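Local coordinates for iron binding protein FbpA (Mannheimia haemolytica, PDB 1Q35) that binds ferric iron in the periplasm, probably handing it on for uptake into the cell as the solute-binding component of an iron transport system, at residues Ser8-Tyr13 / Asn196-Gly201; Val54-Asp59 / Phe96-Arg101; Cys134-Ser137 / Ser141-Val144; Met203-Lys208 / Ser278-Gly283; Thr227-Ser232 / His267-Lys272. All blocks are in the same frame, centred on the assembly; numbering follows the deposited sequence.

Contact 1: Ser8-Tyr13 / Asn196-Gly201. With FMT (formic acid), chain C.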
# COMPACT_ATOMS: atom_id res chain seq x y z
N SER A 8 -4.99 -7.29 11.55
CA SER A 8 -4.23 -7.15 10.31
C SER A 8 -5.09 -6.78 9.11
O SER A 8 -6.02 -7.50 8.76
CB SER A 8 -3.50 -8.46 10.00
OG SER A 8 -2.75 -8.34 8.80
N TYR A 9 -4.74 -5.68 8.46
CA TYR A 9 -5.29 -5.32 7.16
C TYR A 9 -4.62 -6.11 6.02
O TYR A 9 -5.04 -6.00 4.87
CB TYR A 9 -5.14 -3.82 6.90
CG TYR A 9 -6.07 -2.97 7.73
CD1 TYR A 9 -7.36 -2.71 7.31
CD2 TYR A 9 -5.65 -2.45 8.95
CE1 TYR A 9 -8.22 -1.93 8.09
CE2 TYR A 9 -6.49 -1.67 9.72
CZ TYR A 9 -7.77 -1.42 9.29
OH TYR A 9 -8.60 -0.65 10.08
N ARG A 10 -3.57 -6.87 6.34
CA ARG A 10 -2.89 -7.73 5.38
C ARG A 10 -3.42 -9.16 5.48
O ARG A 10 -3.59 -9.69 6.58
CB ARG A 10 -1.38 -7.73 5.65
CG ARG A 10 -0.79 -6.35 5.86
CD ARG A 10 0.67 -6.23 5.49
NE ARG A 10 0.88 -6.45 4.06
CZ ARG A 10 2.07 -6.45 3.48
NH1 ARG A 10 2.15 -6.67 2.17
NH2 ARG A 10 3.16 -6.20 4.18
N GLN A 11 -3.68 -9.79 4.33
CA GLN A 11 -4.14 -11.18 4.29
C GLN A 11 -2.99 -12.11 4.68
O GLN A 11 -1.83 -11.72 4.58
CB GLN A 11 -4.67 -11.53 2.90
CG GLN A 11 -5.98 -10.85 2.56
CD GLN A 11 -7.16 -11.45 3.30
OE1 GLN A 11 -7.35 -12.67 3.29
NE2 GLN A 11 -7.95 -10.60 3.95
N PRO A 12 -3.31 -13.31 5.15
CA PRO A 12 -2.29 -14.25 5.63
C PRO A 12 -1.08 -14.42 4.71
O PRO A 12 0.03 -14.44 5.19
CB PRO A 12 -3.05 -15.57 5.78
CG PRO A 12 -4.44 -15.17 6.04
CD PRO A 12 -4.66 -13.87 5.31
N TYR A 13 -1.30 -14.51 3.40
CA TYR A 13 -0.19 -14.82 2.49
C TYR A 13 0.91 -13.75 2.49
O TYR A 13 2.06 -14.04 2.17
CB TYR A 13 -0.68 -15.14 1.07
CG TYR A 13 -1.07 -13.97 0.18
CD1 TYR A 13 -2.09 -13.09 0.53
CD2 TYR A 13 -0.44 -13.78 -1.05
CE1 TYR A 13 -2.45 -12.04 -0.30
CE2 TYR A 13 -0.79 -12.74 -1.89
CZ TYR A 13 -1.79 -11.86 -1.51
OH TYR A 13 -2.14 -10.83 -2.35
N ASN A 196 -0.21 -2.03 -7.18
CA ASN A 196 1.00 -1.95 -6.37
C ASN A 196 2.10 -2.86 -6.92
O ASN A 196 1.84 -3.95 -7.45
CB ASN A 196 0.71 -2.28 -4.90
CG ASN A 196 -0.02 -1.16 -4.18
OD1 ASN A 196 -0.06 -0.02 -4.64
ND2 ASN A 196 -0.58 -1.49 -3.02
N SER A 197 3.33 -2.40 -6.77
CA SER A 197 4.51 -3.02 -7.36
C SER A 197 4.74 -4.46 -6.90
O SER A 197 5.04 -5.33 -7.70
CB SER A 197 5.74 -2.18 -7.02
OG SER A 197 5.85 -1.94 -5.62
N TYR A 198 4.62 -4.69 -5.60
CA TYR A 198 4.96 -6.00 -5.03
C TYR A 198 4.10 -7.12 -5.61
O TYR A 198 4.54 -8.26 -5.69
CB TYR A 198 4.91 -5.99 -3.49
CG TYR A 198 3.59 -5.53 -2.92
CD1 TYR A 198 3.36 -4.17 -2.69
CD2 TYR A 198 2.57 -6.42 -2.64
CE1 TYR A 198 2.16 -3.72 -2.21
CE2 TYR A 198 1.35 -5.98 -2.14
CZ TYR A 198 1.16 -4.62 -1.93
OH TYR A 198 -0.04 -4.12 -1.47
N TYR A 199 2.88 -6.79 -6.04
CA TYR A 199 2.02 -7.80 -6.65
C TYR A 199 2.62 -8.42 -7.92
O TYR A 199 2.33 -9.56 -8.23
CB TYR A 199 0.63 -7.24 -6.96
CG TYR A 199 -0.22 -7.02 -5.72
CD1 TYR A 199 -0.74 -5.76 -5.43
CD2 TYR A 199 -0.50 -8.06 -4.85
CE1 TYR A 199 -1.52 -5.55 -4.29
CE2 TYR A 199 -1.27 -7.85 -3.71
CZ TYR A 199 -1.78 -6.60 -3.45
OH TYR A 199 -2.55 -6.37 -2.33
N TYR A 200 3.45 -7.67 -8.65
CA TYR A 200 4.11 -8.22 -9.84
C TYR A 200 5.01 -9.39 -9.45
O TYR A 200 4.99 -10.44 -10.10
CB TYR A 200 4.90 -7.13 -10.55
CG TYR A 200 5.27 -7.47 -11.97
CD1 TYR A 200 6.58 -7.75 -12.32
CD2 TYR A 200 4.31 -7.49 -12.98
CE1 TYR A 200 6.93 -8.06 -13.63
CE2 TYR A 200 4.65 -7.79 -14.30
CZ TYR A 200 5.96 -8.07 -14.62
OH TYR A 200 6.31 -8.38 -15.92
N GLY A 201 5.78 -9.23 -8.37
CA GLY A 201 6.61 -10.30 -7.86
C GLY A 201 5.82 -11.46 -7.29
O GLY A 201 6.15 -12.63 -7.52
C FMT C . -1.30 -6.09 1.17
O1 FMT C . -1.32 -6.81 2.29
O2 FMT C . -0.27 -5.54 0.84
O HOH W 1 -3.49 -8.70 -1.09
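At the iron site of this periplasmic binding protein, in the cleft between its two lobes, the loop after strand 3-8 faces the start of helix 198-205, which carries the ferric-iron ligands Y198 and Y199. No iron is bound here; a formate, probably from the crystallisation liquor, sits in the gap and does much of the joining. The R10 chain bends at chi3 (64°), turning its guanidinium to the formate. O1 lies at the guanidinium edge, where NE gives it an almost straight bond (2.8 Å, 174°); NH1 gives a more bent one to O2 (134°). From the other segment Y198 OH makes a weak hydrogen bond to the same O2 and takes one from N196 ND2 (3.1 Å), with the hydroxyl lying close to the amide plane of N196. R10 NH2 forms a salt bridge with E268. Direct contact across the gap is slight, R10 NH1 standing 4.4 Å from Y198 CE2. Y198 sets its CE2 3.4 Å above the plane of the Y199 ring, over its centre. Y13 crosses Y199 at about a right angle and sets its OH 3.4 Å from Y199 CE2, at the ring edge. One water bridges their hydroxyls, 2.8 Å from Y13 OH and 2.8 Å from Y199 OH.

Contact 2: Val54-Asp59 / Phe96-Arg101. With FMT (formic acid), chain C.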
# COMPACT_ATOMS: atom_id res chain seq x y z
N VAL A 54 -1.76 -4.57 18.41
CA VAL A 54 -1.00 -4.18 17.22
C VAL A 54 -1.96 -4.12 16.04
O VAL A 54 -2.73 -5.05 15.83
CB VAL A 54 0.12 -5.22 16.96
CG1 VAL A 54 0.87 -4.94 15.66
CG2 VAL A 54 1.08 -5.26 18.15
N LEU A 55 -1.95 -3.01 15.31
CA LEU A 55 -2.73 -2.87 14.08
C LEU A 55 -1.75 -2.79 12.91
O LEU A 55 -0.93 -1.87 12.85
CB LEU A 55 -3.65 -1.64 14.15
CG LEU A 55 -4.27 -1.36 15.53
CD1 LEU A 55 -5.02 -0.04 15.54
CD2 LEU A 55 -5.17 -2.50 15.97
N LEU A 56 -1.81 -3.77 12.01
CA LEU A 56 -0.93 -3.84 10.84
C LEU A 56 -1.65 -3.28 9.62
O LEU A 56 -2.64 -3.84 9.17
CB LEU A 56 -0.50 -5.28 10.57
CG LEU A 56 0.41 -5.91 11.63
CD1 LEU A 56 0.58 -7.39 11.37
CD2 LEU A 56 1.76 -5.23 11.65
N THR A 57 -1.14 -2.16 9.12
CA THR A 57 -1.79 -1.38 8.08
C THR A 57 -1.11 -1.52 6.72
O THR A 57 0.03 -1.99 6.62
CB THR A 57 -1.77 0.10 8.50
OG1 THR A 57 -0.42 0.48 8.80
CG2 THR A 57 -2.54 0.31 9.80
N VAL A 58 -1.82 -1.09 5.68
CA VAL A 58 -1.31 -1.11 4.31
C VAL A 58 -1.38 0.25 3.64
O VAL A 58 -1.19 0.36 2.42
CB VAL A 58 -2.08 -2.14 3.43
CG1 VAL A 58 -1.85 -3.55 3.95
CG2 VAL A 58 -3.56 -1.83 3.36
N ASP A 59 -1.67 1.30 4.41
CA ASP A 59 -1.92 2.62 3.83
C ASP A 59 -1.64 3.70 4.89
O ASP A 59 -2.12 3.59 6.02
CB ASP A 59 -3.37 2.66 3.34
CG ASP A 59 -3.84 4.04 2.99
OD1 ASP A 59 -3.10 4.81 2.33
OD2 ASP A 59 -4.98 4.44 3.35
N PHE A 96 4.70 3.58 12.67
CA PHE A 96 5.96 3.08 12.15
C PHE A 96 5.76 2.37 10.82
O PHE A 96 4.97 1.44 10.72
CB PHE A 96 6.61 2.15 13.16
CG PHE A 96 6.80 2.79 14.49
CD1 PHE A 96 5.81 2.72 15.46
CD2 PHE A 96 7.93 3.56 14.74
CE1 PHE A 96 5.95 3.38 16.67
CE2 PHE A 96 8.08 4.21 15.96
CZ PHE A 96 7.08 4.12 16.91
N GLY A 97 6.47 2.83 9.80
CA GLY A 97 6.51 2.16 8.52
C GLY A 97 7.40 0.93 8.59
O GLY A 97 8.45 0.95 9.23
N LEU A 98 6.97 -0.13 7.91
CA LEU A 98 7.70 -1.40 7.86
C LEU A 98 8.18 -1.74 6.45
O LEU A 98 9.22 -2.38 6.30
CB LEU A 98 6.82 -2.52 8.39
CG LEU A 98 6.48 -2.43 9.88
CD1 LEU A 98 5.45 -3.49 10.24
CD2 LEU A 98 7.73 -2.57 10.75
N THR A 99 7.42 -1.36 5.43
CA THR A 99 7.86 -1.45 4.04
C THR A 99 7.36 -0.25 3.28
O THR A 99 6.44 0.44 3.72
CB THR A 99 7.29 -2.69 3.33
OG1 THR A 99 5.87 -2.58 3.28
CG2 THR A 99 7.60 -3.98 4.08
N THR A 100 7.95 0.00 2.11
CA THR A 100 7.33 0.87 1.12
C THR A 100 6.96 0.05 -0.10
O THR A 100 7.47 -1.04 -0.33
CB THR A 100 8.19 2.09 0.72
OG1 THR A 100 9.37 1.67 0.03
CG2 THR A 100 8.66 2.89 1.94
N ARG A 101 6.03 0.61 -0.86
CA ARG A 101 5.52 0.01 -2.08
C ARG A 101 5.22 1.15 -3.04
O ARG A 101 4.92 2.27 -2.62
CB ARG A 101 4.27 -0.83 -1.81
CG ARG A 101 3.17 -0.13 -1.04
CD ARG A 101 3.20 -0.36 0.47
NE ARG A 101 3.03 -1.75 0.86
CZ ARG A 101 1.86 -2.41 0.93
NH1 ARG A 101 1.87 -3.67 1.31
NH2 ARG A 101 0.70 -1.85 0.65
C FMT C . -1.30 -6.09 1.17
O1 FMT C . -1.32 -6.81 2.29
O2 FMT C . -0.27 -5.54 0.84
O HOH W 2 0.29 0.93 0.15
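R101 and V58 meet at the polar end of this contact, where the guanidinium comes up to the backbone carbonyl of V58 without bonding to it. V58 O and R101 NH2 are 3.4 Å apart, but the angle is poor, and a water does the work instead: it donates to V58 O (2.8 Å) and accepts from R101 NH2 (2.9 Å), lying at the guanidinium edge. The arginine is folded to get there. Its CG sits between the backbone N and the carbonyl carbon (chi1 52°), and the chain bends again at chi2 and chi3, which brings the head up to V58.

The charged partners are at NH1. R101 NH1 donates to formate O2 at 2.9 Å (155°) and also pairs with E268, while the guanidinium of R10, which binds the same formate through NE, comes close by. The formate and the E268 carboxylate probably offset the two positive charges.

Both segments belong to the mixed sheet at the heart of this solute-binding fold, but they are not neighbours in it: strand 228-236 pairs with each of 54-57 and 96-108. A classic beta bulge interrupts the second pairing, L98 and T99 both facing S232.

Apolar contact between the segments is a single meeting of methyls. L56 CD2 lies 4.3 Å from L98 CD1, beside L253 of helix 243-254, which touches both leucines. V58 packs instead on the arginine and the formate, its CB 3.9 Å from R101 NH2 and its CG1 3.7 Å from formate O1.

Contact 3: Cys134-Ser137 / Ser141-Val144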
# COMPACT_ATOMS: atom_id res chain seq x y z
N CYS A 134 -7.68 -0.24 -17.01
CA CYS A 134 -8.36 -0.98 -15.94
C CYS A 134 -7.85 -0.49 -14.59
O CYS A 134 -6.65 -0.38 -14.37
CB CYS A 134 -7.96 -2.47 -15.97
SG CYS A 134 -8.80 -3.66 -17.04
N VAL A 135 -8.77 -0.21 -13.68
CA VAL A 135 -8.43 0.10 -12.30
C VAL A 135 -9.49 -0.50 -11.38
O VAL A 135 -10.68 -0.53 -11.73
CB VAL A 135 -8.23 1.60 -12.06
CG1 VAL A 135 -9.53 2.34 -12.16
CG2 VAL A 135 -7.54 1.86 -10.72
N ARG A 136 -9.07 -0.99 -10.23
CA ARG A 136 -10.01 -1.42 -9.20
C ARG A 136 -10.82 -0.23 -8.69
O ARG A 136 -10.56 0.91 -9.06
CB ARG A 136 -9.28 -2.10 -8.05
CG ARG A 136 -8.56 -1.13 -7.12
CD ARG A 136 -7.63 -1.78 -6.16
NE ARG A 136 -8.32 -2.66 -5.22
CZ ARG A 136 -7.70 -3.46 -4.38
NH1 ARG A 136 -6.38 -3.53 -4.38
NH2 ARG A 136 -8.41 -4.21 -3.55
N SER A 137 -11.81 -0.51 -7.85
CA SER A 137 -12.66 0.54 -7.29
C SER A 137 -11.89 1.82 -6.97
O SER A 137 -10.86 1.78 -6.30
CB SER A 137 -13.33 0.04 -6.01
OG SER A 137 -14.07 1.09 -5.41
N SER A 141 -8.55 2.26 -0.94
CA SER A 141 -7.64 3.23 -0.32
C SER A 141 -6.29 3.36 -1.00
O SER A 141 -5.67 4.41 -0.93
CB SER A 141 -7.46 2.95 1.17
OG SER A 141 -6.78 1.73 1.39
N TYR A 142 -5.80 2.32 -1.67
CA TYR A 142 -4.59 2.48 -2.47
C TYR A 142 -4.80 3.54 -3.55
O TYR A 142 -3.91 4.34 -3.82
CB TYR A 142 -4.15 1.18 -3.13
CG TYR A 142 -3.76 0.04 -2.22
CD1 TYR A 142 -3.10 0.25 -1.02
CD2 TYR A 142 -4.03 -1.27 -2.60
CE1 TYR A 142 -2.73 -0.82 -0.21
CE2 TYR A 142 -3.66 -2.35 -1.81
CZ TYR A 142 -3.01 -2.11 -0.61
OH TYR A 142 -2.61 -3.13 0.21
N ASN A 143 -5.96 3.53 -4.20
CA ASN A 143 -6.29 4.54 -5.18
C ASN A 143 -6.54 5.90 -4.55
O ASN A 143 -6.03 6.91 -5.01
CB ASN A 143 -7.52 4.13 -6.00
CG ASN A 143 -7.22 3.04 -7.01
OD1 ASN A 143 -6.07 2.86 -7.45
ND2 ASN A 143 -8.26 2.30 -7.39
N VAL A 144 -7.33 5.95 -3.48
CA VAL A 144 -7.68 7.23 -2.87
C VAL A 144 -6.41 7.93 -2.38
O VAL A 144 -6.28 9.13 -2.53
CB VAL A 144 -8.75 7.09 -1.76
CG1 VAL A 144 -9.08 8.45 -1.16
CG2 VAL A 144 -10.02 6.45 -2.32
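Y142, the second residue of helix 141-168, is met by R136 from the connection that leads into that helix. The guanidinium reaches the edge of the phenol ring, NH1 lying 3.7 Å from CD2 of Y142 and near the ring plane, with the two flat groups 71° apart. R136 NH1 also forms a long, weak ion pair with D178.

N143 comes next and carries most of the contact. With its CG anti to the carbonyl carbon (chi1 -74°), the amide projects back at the incoming loop. ND2 donates to S137 O (2.9 Å, 149°), staying nearly in its own amide plane but arriving from above the plane of the carbonyl. R136 O is also close, 3.2 Å from N143 ND2. V135 and N143 point toward each other, so that CG2 of the valine comes up against the amide, while CG of R136 lies 3.5 Å from N143 ND2. The other end of the amide, OD1, accepts from R103, which probably fixes its rotation.

A side chain thus ties a strand-to-helix connection to the first turn of the helix it enters, beside the ferric-iron site to which Y142 contributes a ligand.

Contact 4: Met203-Lys208 / Ser278-Gly283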
# COMPACT_ATOMS: atom_id res chain seq x y z
N MET A 203 2.88 -12.42 -8.29
CA MET A 203 2.32 -13.14 -9.43
C MET A 203 3.38 -14.01 -10.10
O MET A 203 3.12 -15.17 -10.44
CB MET A 203 1.69 -12.18 -10.44
CG MET A 203 0.38 -11.58 -9.96
SD MET A 203 -0.44 -10.52 -11.16
CE MET A 203 0.68 -9.11 -11.22
N LEU A 204 4.58 -13.48 -10.26
CA LEU A 204 5.68 -14.24 -10.87
C LEU A 204 6.02 -15.49 -10.07
O LEU A 204 6.41 -16.51 -10.65
CB LEU A 204 6.92 -13.37 -11.03
CG LEU A 204 6.86 -12.33 -12.16
CD1 LEU A 204 8.01 -11.33 -12.04
CD2 LEU A 204 6.87 -13.01 -13.52
N ASP A 205 5.87 -15.43 -8.74
CA ASP A 205 6.19 -16.55 -7.85
C ASP A 205 5.09 -17.61 -7.81
O ASP A 205 5.30 -18.69 -7.26
CB ASP A 205 6.41 -16.05 -6.41
CG ASP A 205 7.79 -15.47 -6.17
OD1 ASP A 205 8.68 -15.53 -7.05
OD2 ASP A 205 8.08 -14.94 -5.08
N ASP A 206 3.91 -17.29 -8.34
CA ASP A 206 2.73 -18.15 -8.27
C ASP A 206 2.55 -18.86 -9.61
O ASP A 206 2.46 -18.21 -10.65
CB ASP A 206 1.50 -17.31 -7.94
CG ASP A 206 0.32 -18.14 -7.45
OD1 ASP A 206 0.15 -19.29 -7.90
OD2 ASP A 206 -0.51 -17.71 -6.63
N GLU A 207 2.48 -20.19 -9.59
CA GLU A 207 2.34 -20.97 -10.82
C GLU A 207 1.09 -20.59 -11.63
O GLU A 207 1.12 -20.59 -12.86
CB GLU A 207 2.31 -22.47 -10.50
CG GLU A 207 3.66 -23.02 -10.07
CD GLU A 207 3.59 -24.47 -9.62
OE1 GLU A 207 4.29 -25.31 -10.22
OE2 GLU A 207 2.82 -24.77 -8.68
N LYS A 208 0.01 -20.26 -10.92
CA LYS A 208 -1.26 -19.92 -11.55
C LYS A 208 -1.34 -18.48 -12.07
O LYS A 208 -2.17 -18.19 -12.93
CB LYS A 208 -2.39 -20.17 -10.57
N SER A 278 14.52 -8.25 -3.32
CA SER A 278 14.64 -9.52 -4.02
C SER A 278 15.28 -9.33 -5.39
O SER A 278 15.34 -8.22 -5.92
CB SER A 278 13.27 -10.16 -4.20
OG SER A 278 12.50 -9.42 -5.14
N ALA A 279 15.76 -10.43 -5.97
CA ALA A 279 16.33 -10.39 -7.31
C ALA A 279 15.30 -9.89 -8.33
O ALA A 279 15.64 -9.13 -9.23
CB ALA A 279 16.85 -11.77 -7.72
N ILE A 280 14.04 -10.30 -8.19
CA ILE A 280 13.00 -9.81 -9.09
C ILE A 280 12.86 -8.29 -8.97
O ILE A 280 12.86 -7.57 -9.97
CB ILE A 280 11.65 -10.53 -8.81
CG1 ILE A 280 11.70 -11.96 -9.34
CG2 ILE A 280 10.49 -9.76 -9.42
CD1 ILE A 280 10.51 -12.82 -8.96
N VAL A 281 12.77 -7.79 -7.74
CA VAL A 281 12.54 -6.37 -7.52
C VAL A 281 13.75 -5.54 -7.97
O VAL A 281 13.61 -4.50 -8.60
CB VAL A 281 12.18 -6.10 -6.04
CG1 VAL A 281 12.20 -4.61 -5.73
CG2 VAL A 281 10.82 -6.68 -5.73
N LYS A 282 14.95 -6.04 -7.71
CA LYS A 282 16.17 -5.37 -8.16
C LYS A 282 16.22 -5.27 -9.69
O LYS A 282 16.71 -4.28 -10.24
CB LYS A 282 17.41 -6.09 -7.65
CG LYS A 282 17.67 -5.88 -6.17
CD LYS A 282 19.03 -6.41 -5.75
CE LYS A 282 19.10 -7.92 -5.82
NZ LYS A 282 20.29 -8.44 -5.10
N GLY A 283 15.72 -6.30 -10.37
CA GLY A 283 15.70 -6.34 -11.82
C GLY A 283 14.84 -5.28 -12.47
O GLY A 283 15.03 -4.93 -13.63
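L204 and I280 join two helices at the surface of the protein: the C-terminal end of 198-205, whose first turn carries iron-binding tyrosines, and the short helix 279-283. The contact is small, and I280 makes all of it from its side.

From CB, which points toward 203-208, the isoleucine splits into two branches. CG2, the short one, meets L204 CD1 at 3.9 Å, an apolar methyl-to-methyl contact. The longer branch starts at CG1, anti to the carbonyl carbon (chi1 -74°), and continues extended (chi2 172°), which carries its end CD1 out to the other helix. There CD1 of I280 lies 4.2 Å from L204 CB and 3.8 Å from D205 OD1. The leucine chain runs at a slant to the isoleucine, whereas D205 and I280 slide past each other in opposite directions.

The carboxylate of D205 has its polar partner on its other oxygen: OD2 is hydrogen-bonded to NE2 of H267, whose side chain also touches I280. The same imidazole is hydrogen-bonded to S278 OG through ND1, and it therefore links the two helix ends.

Beyond the end of 198-205, D206 OD1 accepts from K208 N (3.2 Å), an Asx turn in which the donor approaches from above the carboxylate plane. S278 is the N-cap of the second helix, its OG accepting from V281 N at 3.1 Å (162°).

Contact 5: Thr227-Ser232 / His267-Lys272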
# COMPACT_ATOMS: atom_id res chain seq x y z
N THR A 227 6.99 8.60 -8.97
CA THR A 227 6.16 7.45 -8.63
C THR A 227 5.63 7.59 -7.21
O THR A 227 6.37 7.89 -6.28
CB THR A 227 7.00 6.17 -8.76
OG1 THR A 227 7.26 5.89 -10.14
CG2 THR A 227 6.25 4.95 -8.24
N HIS A 228 4.33 7.38 -7.07
CA HIS A 228 3.66 7.36 -5.77
C HIS A 228 4.13 6.19 -4.93
O HIS A 228 4.10 5.04 -5.37
CB HIS A 228 2.15 7.28 -5.99
CG HIS A 228 1.34 7.11 -4.74
ND1 HIS A 228 1.08 8.14 -3.86
CD2 HIS A 228 0.71 6.02 -4.24
CE1 HIS A 228 0.33 7.69 -2.87
NE2 HIS A 228 0.08 6.41 -3.07
N LYS A 229 4.57 6.50 -3.71
CA LYS A 229 4.92 5.53 -2.70
C LYS A 229 3.95 5.58 -1.53
O LYS A 229 3.47 6.64 -1.14
CB LYS A 229 6.32 5.81 -2.15
CG LYS A 229 7.43 5.79 -3.17
CD LYS A 229 7.63 4.44 -3.77
CE LYS A 229 8.10 3.39 -2.77
NZ LYS A 229 9.34 3.78 -2.08
N ASN A 230 3.68 4.42 -0.96
CA ASN A 230 2.89 4.30 0.25
C ASN A 230 3.57 3.23 1.13
O ASN A 230 4.56 2.62 0.71
CB ASN A 230 1.44 3.96 -0.14
CG ASN A 230 0.40 4.29 0.95
OD1 ASN A 230 0.73 4.45 2.13
ND2 ASN A 230 -0.86 4.36 0.53
N ILE A 231 3.08 3.02 2.34
CA ILE A 231 3.74 2.13 3.30
C ILE A 231 2.82 1.06 3.84
O ILE A 231 1.62 1.26 3.98
CB ILE A 231 4.27 2.93 4.53
CG1 ILE A 231 3.19 3.82 5.16
CG2 ILE A 231 5.49 3.74 4.14
CD1 ILE A 231 3.42 4.08 6.64
N SER A 232 3.40 -0.10 4.15
CA SER A 232 2.81 -0.96 5.15
C SER A 232 3.39 -0.49 6.47
O SER A 232 4.50 0.01 6.53
CB SER A 232 3.08 -2.45 4.91
OG SER A 232 4.32 -2.88 5.45
N HIS A 267 8.23 -9.19 -1.96
CA HIS A 267 8.68 -8.31 -3.05
C HIS A 267 8.37 -6.84 -2.80
O HIS A 267 8.12 -6.08 -3.73
CB HIS A 267 8.15 -8.80 -4.40
CG HIS A 267 8.63 -10.18 -4.72
ND1 HIS A 267 9.93 -10.43 -5.08
CD2 HIS A 267 8.01 -11.38 -4.65
CE1 HIS A 267 10.08 -11.73 -5.25
NE2 HIS A 267 8.93 -12.33 -5.00
N GLU A 268 8.42 -6.46 -1.52
CA GLU A 268 8.28 -5.07 -1.10
C GLU A 268 9.65 -4.46 -0.87
O GLU A 268 10.66 -5.16 -0.86
CB GLU A 268 7.44 -4.99 0.17
CG GLU A 268 5.99 -5.36 -0.04
CD GLU A 268 5.19 -5.26 1.23
OE1 GLU A 268 4.69 -4.15 1.54
OE2 GLU A 268 5.07 -6.29 1.93
N TYR A 269 9.68 -3.15 -0.71
CA TYR A 269 10.92 -2.45 -0.40
C TYR A 269 11.07 -2.36 1.12
O TYR A 269 10.23 -1.75 1.78
CB TYR A 269 10.92 -1.05 -1.01
CG TYR A 269 10.84 -1.07 -2.52
CD1 TYR A 269 9.66 -0.74 -3.19
CD2 TYR A 269 11.94 -1.44 -3.29
CE1 TYR A 269 9.58 -0.78 -4.58
CE2 TYR A 269 11.88 -1.49 -4.68
CZ TYR A 269 10.70 -1.16 -5.32
OH TYR A 269 10.61 -1.20 -6.70
N PRO A 270 12.10 -2.97 1.71
CA PRO A 270 12.32 -2.80 3.15
C PRO A 270 12.52 -1.34 3.51
O PRO A 270 13.05 -0.58 2.70
CB PRO A 270 13.61 -3.59 3.42
CG PRO A 270 13.77 -4.49 2.27
CD PRO A 270 13.11 -3.84 1.09
N VAL A 271 12.10 -0.94 4.70
CA VAL A 271 12.49 0.38 5.22
C VAL A 271 13.91 0.35 5.79
O VAL A 271 14.59 1.38 5.79
CB VAL A 271 11.51 0.93 6.29
CG1 VAL A 271 10.13 1.16 5.68
CG2 VAL A 271 11.43 0.04 7.53
N LYS A 272 14.36 -0.80 6.27
CA LYS A 272 15.67 -0.90 6.92
C LYS A 272 16.79 -0.83 5.89
O LYS A 272 16.80 -1.59 4.93
CB LYS A 272 15.77 -2.19 7.74
CG LYS A 272 17.06 -2.31 8.55
CD LYS A 272 17.01 -3.50 9.49
CE LYS A 272 18.39 -3.86 10.04
NZ LYS A 272 19.10 -2.69 10.63
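S232 and E268 point their CB atoms at each other across this contact, and the carboxylate of E268 ends beside the serine. OE1 lies 4.1 Å from S232 CB and equally far from S232 OG, so the two residues touch without bonding. The glutamate gets there by reaching straight out: CG is anti to the carbonyl carbon (chi1 -69°) and the chain stays extended beyond it.

What joins them is T99, whose OG1 is hydrogen-bonded to both E268 OE1 and S232 OG. It belongs to strand 96-108, which lies between the two segments in the mixed sheet of this solute-binding fold, pairing antiparallel with 228-236 and with 269-270. The E268 carboxylate probably also balances R10 and R101, the two arginines that hold the formate in the iron cleft.

At the other meeting point K229 and Y269 approach over the same strand. The lysine is curled, all four torsions lying near -60°, which brings its CE 4.4 Å from Y269 CD1, oblique to the ring. Its NZ is hydrogen-bonded to T100 OG1, and the tyrosine also packs against T100. Within 227-232, N230 OD1 accepts from I231 N at 2.8 Å, with the donor tilted 24° from the carbonyl plane.

How the contacts relate
From the N terminus, the loop after strand 3-8 meets helix 198-205, so contact 1 closes a span of about 180 residues. Contacts 2 and 3 both fall within that span, one after the other: the first brings together two non-adjacent strands of the sheet, the second a connection and the start of helix 141-168. Contact 4 opens later on helix 198-205, and contact 5 lies wholly within its span. Contacts 1, 2 and 5 gather around the formate in the cleft, linked by R10, R101 and E268, while Y142 brings contact 3 to the tyrosines of contact 1. H267 ties contact 5 to contact 4. No two spans cross.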